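Local coordinates for protein Alpha/beta hydrolase (Xanthomonas campestris pv. campestris, PDB 2QJW) that is of unknown substrate but probably acts as a hydrolase of the alpha/beta superfamily, at residues A[60-63]-A[64-68]; A[84-87]-A[88-92]. All coordinates share one frame; numbering follows the deposited sequence. Where two conformers were deposited one is given.

Interaction 1. Residues A[60-63]-A[64-68]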
loop_
_atom_site.group_PDB
_atom_site.type_symbol
_atom_site.label_atom_id
_atom_site.label_comp_id
_atom_site.label_asym_id
_atom_site.label_seq_id
_atom_site.Cartn_x
_atom_site.Cartn_y
_atom_site.Cartn_z
ATOM N N LEU A 60 12.914 -15.943 -18.972
ATOM C CA LEU A 60 13.590 -14.681 -19.048
ATOM C C LEU A 60 13.818 -14.254 -20.503
ATOM O O LEU A 60 13.622 -13.088 -20.857
ATOM C CB LEU A 60 14.974 -14.705 -18.337
ATOM C CG LEU A 60 14.884 -14.861 -16.820
ATOM C CD1 LEU A 60 16.200 -15.469 -16.198
ATOM C CD2 LEU A 60 14.556 -13.567 -16.180
ATOM N N GLN A 61 14.295 -15.186 -21.324
ATOM C CA GLN A 61 14.583 -14.859 -22.739
ATOM C C GLN A 61 13.312 -14.538 -23.491
ATOM O O GLN A 61 13.305 -13.569 -24.261
ATOM C CB GLN A 61 15.320 -16.013 -23.416
ATOM C CG GLN A 61 15.624 -15.752 -24.899
ATOM C CD GLN A 61 16.656 -14.658 -25.108
ATOM O OE1 GLN A 61 17.518 -14.435 -24.244
ATOM N NE2 GLN A 61 16.592 -13.982 -26.256
ATOM N N ARG A 62 12.239 -15.270 -23.237
ATOM C CA ARG A 62 11.002 -15.016 -23.962
ATOM C C ARG A 62 10.463 -13.623 -23.596
ATOM O O ARG A 62 10.043 -12.845 -24.480
ATOM C CB ARG A 62 9.998 -16.077 -23.677
ATOM C CG ARG A 62 8.661 -15.885 -24.360
ATOM C CD ARG A 62 7.738 -17.023 -24.217
ATOM N NE ARG A 62 8.287 -18.223 -24.855
ATOM C CZ ARG A 62 7.794 -19.434 -24.628
ATOM N NH1 ARG A 62 6.725 -19.602 -23.868
ATOM N NH2 ARG A 62 8.353 -20.496 -25.192
ATOM N N LEU A 63 10.390 -13.317 -22.300
ATOM C CA LEU A 63 9.940 -11.992 -21.890
ATOM C C LEU A 63 10.839 -10.887 -22.408
ATOM O O LEU A 63 10.340 -9.856 -22.805
ATOM C CB LEU A 63 9.802 -11.911 -20.373
ATOM C CG LEU A 63 9.261 -10.607 -19.841
ATOM C CD1 LEU A 63 7.928 -10.188 -20.502
ATOM C CD2 LEU A 63 9.083 -10.676 -18.326
ATOM N N LEU A 64 12.181 -11.079 -22.392
ATOM C CA LEU A 64 13.103 -10.087 -22.888
ATOM C C LEU A 64 12.771 -9.743 -24.360
ATOM O O LEU A 64 12.705 -8.572 -24.734
ATOM C CB LEU A 64 14.535 -10.632 -22.784
ATOM C CG LEU A 64 15.675 -9.792 -23.367
ATOM C CD1 LEU A 64 15.684 -8.451 -22.684
ATOM C CD2 LEU A 64 17.009 -10.551 -23.191
ATOM N N GLU A 65 12.514 -10.777 -25.145
ATOM C CA GLU A 65 12.247 -10.578 -26.565
ATOM C C GLU A 65 10.964 -9.797 -26.776
ATOM O O GLU A 65 10.898 -8.876 -27.604
ATOM C CB GLU A 65 12.208 -11.938 -27.259
ATOM C CG GLU A 65 13.643 -12.488 -27.421
ATOM C CD GLU A 65 13.729 -13.867 -28.098
ATOM O OE1 GLU A 65 12.704 -14.394 -28.571
ATOM O OE2 GLU A 65 14.852 -14.400 -28.162
ATOM N N ILE A 66 9.929 -10.147 -26.013
ATOM C CA ILE A 66 8.673 -9.467 -26.085
ATOM C C ILE A 66 8.753 -8.005 -25.621
ATOM O O ILE A 66 8.169 -7.064 -26.221
ATOM C CB ILE A 66 7.592 -10.257 -25.270
ATOM C CG1 ILE A 66 7.308 -11.616 -25.945
ATOM C CG2 ILE A 66 6.311 -9.510 -25.161
ATOM C CD1 ILE A 66 6.418 -12.593 -25.098
ATOM N N ALA A 67 9.495 -7.774 -24.534
ATOM C CA ALA A 67 9.638 -6.398 -24.052
ATOM C C ALA A 67 10.433 -5.539 -24.989
ATOM O O ALA A 67 10.070 -4.378 -25.224
ATOM C CB ALA A 67 10.303 -6.456 -22.657
ATOM N N ARG A 68 11.527 -6.086 -25.505
ATOM C CA ARG A 68 12.369 -5.355 -26.449
ATOM C C ARG A 68 11.536 -4.913 -27.632
ATOM O O ARG A 68 11.572 -3.720 -27.998
ATOM C CB ARG A 68 13.547 -6.283 -26.837
ATOM C CG ARG A 68 14.509 -5.849 -27.894
ATOM C CD ARG A 68 15.279 -4.671 -27.517
ATOM N NE ARG A 68 16.178 -4.841 -26.362
ATOM C CZ ARG A 68 16.876 -3.830 -25.849
ATOM N NH1 ARG A 68 16.767 -2.598 -26.373
ATOM N NH2 ARG A 68 17.653 -4.035 -24.797
HETATM O O HOH W 1 9.517 -14.028 -27.309
#
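On the outward side of the amphipathic helix 56-71, Q61 reaches one turn forward to E65, while the opposite side of the same helix packs on the body of the alpha/beta fold. In the E65 conformer described, one of two, Q61 NE2 donates to E65 OE2 over 2.6 Å with a nearly straight N-H...O angle of 171°. The oxygen lies in the plane of the Q61 amide, but the donor meets OE2 on its anti side and 27° out of the carboxylate plane, and the two flat groups are turned 79° against each other. A bend at chi2 turns the Q61 amide along the helix to reach the extended E65 chain. R62 and I66 run side by side, R62 CG 4.1 Å from I66 CD1, while the guanidinium goes on to a salt bridge with D43. Water 1 donates to R62 O at 3.1 Å and only weakly to E65 OE1. Beneath, A67 N donates to L63 O at 2.8 Å, one of five successive i to i+4 backbone bonds, and the side chains of L63 and A67 touch I8 of strand 6-10. In that conformer the directed N-H would probably favour the charged form of the exposed carboxylate.

Interaction 2. Residues A[84-87]-A[88-92]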
loop_
_atom_site.group_PDB
_atom_site.type_symbol
_atom_site.label_atom_id
_atom_site.label_comp_id
_atom_site.label_asym_id
_atom_site.label_seq_id
_atom_site.Cartn_x
_atom_site.Cartn_y
_atom_site.Cartn_z
ATOM N N GLY A 84 6.468 -14.743 -12.306
ATOM C CA GLY A 84 6.269 -13.676 -13.300
ATOM C C GLY A 84 6.845 -12.373 -12.854
ATOM O O GLY A 84 7.368 -11.603 -13.673
ATOM N N SER A 85 6.764 -12.083 -11.542
ATOM C CA SER A 85 7.409 -10.896 -11.021
ATOM C C SER A 85 8.925 -10.959 -11.091
ATOM O O SER A 85 9.560 -9.958 -11.388
ATOM C CB SER A 85 6.986 -10.624 -9.572
ATOM O OG SER A 85 5.637 -10.261 -9.535
ATOM N N TYR A 86 9.455 -12.134 -10.763
ATOM C CA TYR A 86 10.883 -12.337 -10.804
ATOM C C TYR A 86 11.369 -12.043 -12.220
ATOM O O TYR A 86 12.302 -11.280 -12.388
ATOM C CB TYR A 86 11.211 -13.755 -10.440
ATOM C CG TYR A 86 12.665 -14.047 -10.599
ATOM C CD1 TYR A 86 13.598 -13.639 -9.656
ATOM C CD2 TYR A 86 13.118 -14.715 -11.715
ATOM C CE1 TYR A 86 14.984 -13.906 -9.785
ATOM C CE2 TYR A 86 14.508 -14.991 -11.890
ATOM C CZ TYR A 86 15.435 -14.591 -10.930
ATOM O OH TYR A 86 16.749 -14.871 -11.129
ATOM N N ILE A 87 10.726 -12.590 -13.236
ATOM C CA ILE A 87 11.298 -12.347 -14.579
ATOM C C ILE A 87 11.062 -10.905 -15.079
ATOM O O ILE A 87 11.883 -10.344 -15.796
ATOM C CB ILE A 87 10.840 -13.389 -15.622
ATOM C CG1 ILE A 87 9.333 -13.392 -15.843
ATOM C CG2 ILE A 87 11.364 -14.775 -15.213
ATOM C CD1 ILE A 87 8.910 -14.191 -17.079
ATOM N N ALA A 88 9.961 -10.277 -14.655
ATOM C CA ALA A 88 9.704 -8.888 -15.021
ATOM C C ALA A 88 10.800 -8.030 -14.467
ATOM O O ALA A 88 11.373 -7.178 -15.124
ATOM C CB ALA A 88 8.297 -8.457 -14.512
ATOM N N ALA A 89 11.137 -8.241 -13.197
ATOM C CA ALA A 89 12.196 -7.488 -12.580
ATOM C C ALA A 89 13.550 -7.693 -13.262
ATOM O O ALA A 89 14.209 -6.738 -13.584
ATOM C CB ALA A 89 12.249 -7.821 -11.061
ATOM N N GLN A 90 13.906 -8.913 -13.544
ATOM C CA GLN A 90 15.195 -9.194 -14.182
ATOM C C GLN A 90 15.244 -8.561 -15.599
ATOM O O GLN A 90 16.264 -7.955 -15.953
ATOM C CB GLN A 90 15.506 -10.695 -14.251
ATOM C CG GLN A 90 15.599 -11.383 -12.920
ATOM C CD GLN A 90 16.761 -10.897 -12.067
ATOM O OE1 GLN A 90 17.699 -10.264 -12.537
ATOM N NE2 GLN A 90 16.701 -11.203 -10.808
ATOM N N VAL A 91 14.125 -8.643 -16.321
ATOM C CA VAL A 91 14.072 -8.099 -17.674
ATOM C C VAL A 91 14.181 -6.597 -17.662
ATOM O O VAL A 91 14.752 -6.023 -18.590
ATOM C CB VAL A 91 12.826 -8.627 -18.452
ATOM C CG1 VAL A 91 12.557 -7.816 -19.764
ATOM C CG2 VAL A 91 13.036 -10.123 -18.711
ATOM N N SER A 92 13.707 -5.903 -16.605
ATOM C CA SER A 92 13.833 -4.457 -16.565
ATOM C C SER A 92 15.297 -3.977 -16.588
ATOM O O SER A 92 15.535 -2.838 -16.932
ATOM C CB SER A 92 13.152 -3.848 -15.331
ATOM O OG SER A 92 13.829 -4.149 -14.120
#
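Y86 and Q90 meet one turn apart on helix 83-92, the helix that follows a probable nucleophile elbow, of which G84 is the last glycine. Q90 CG sits over one face of the tyrosine ring, 4.0 Å from the centroid and 18° off the ring normal, which makes a CH-pi contact displaced toward the rim. Two torsions explain this: Y86 carries CG opposite its own backbone N (chi1 174°), and the Q90 chain folds at chi2. The amide is inclined to the ring rather than stacked on it, their planes being 53° apart, and Q90 NE2 comes within 3.4 Å of Y86 CE1. Y86 OH and Q90 NE2 are nevertheless engaged elsewhere: Y86 OH bonds to P113 O and Q90 NE2 to A114 O, so neighbouring carbonyls of one loop hold the pair.

The carbonyls of 84-87 are taken by the N-H groups of 88-91 in i to i+4 bonds, A88 N to G84 O, A89 N to S85 O, Q90 N to Y86 O at 3.1 Å, and V91 N to I87 O at 2.9 Å. S92 N donates to A88 O at 3.0 Å, and S92 OG donates to A89 O at 2.7 Å, in the carbonyl plane and on a lone pair; the same hydroxyl also pairs with A118 N. S85 OG is bonded to M103 O at the end of strand 99-103. Thus each of the buried side-chain groups S85 OG, Y86 OH, Q90 NE2 and S92 OG has a hydrogen-bonding partner.

This helix is the connection of a beta-alpha-beta unit: A88 packs on L78 of strand 76-81 and on L100 of strand 99-103, A89 also touches L100, and I87 faces helix 56-71.

Interaction 1 comes first along the chain, on helix 56-71, and interaction 2 follows on helix 83-92, with strand 76-81 between them; their centres lie about 10 Å apart. The two helices touch directly: L60 CD2 comes 3.5 Å from I87 CG2 and 3.6 Å from Q90 CB, and L63 CD2 lies 3.7 Å from I87 CG1. Both pack against the parallel six-stranded sheet, through strand 6-10 for residues 60-68 and through strands 76-81 and 99-103 for residues 84-92. Helix 56-71 thus covers the flank of helix 83-92 that carries I87, and the latter helix starts at the probable nucleophile elbow, as in alpha/beta hydrolases.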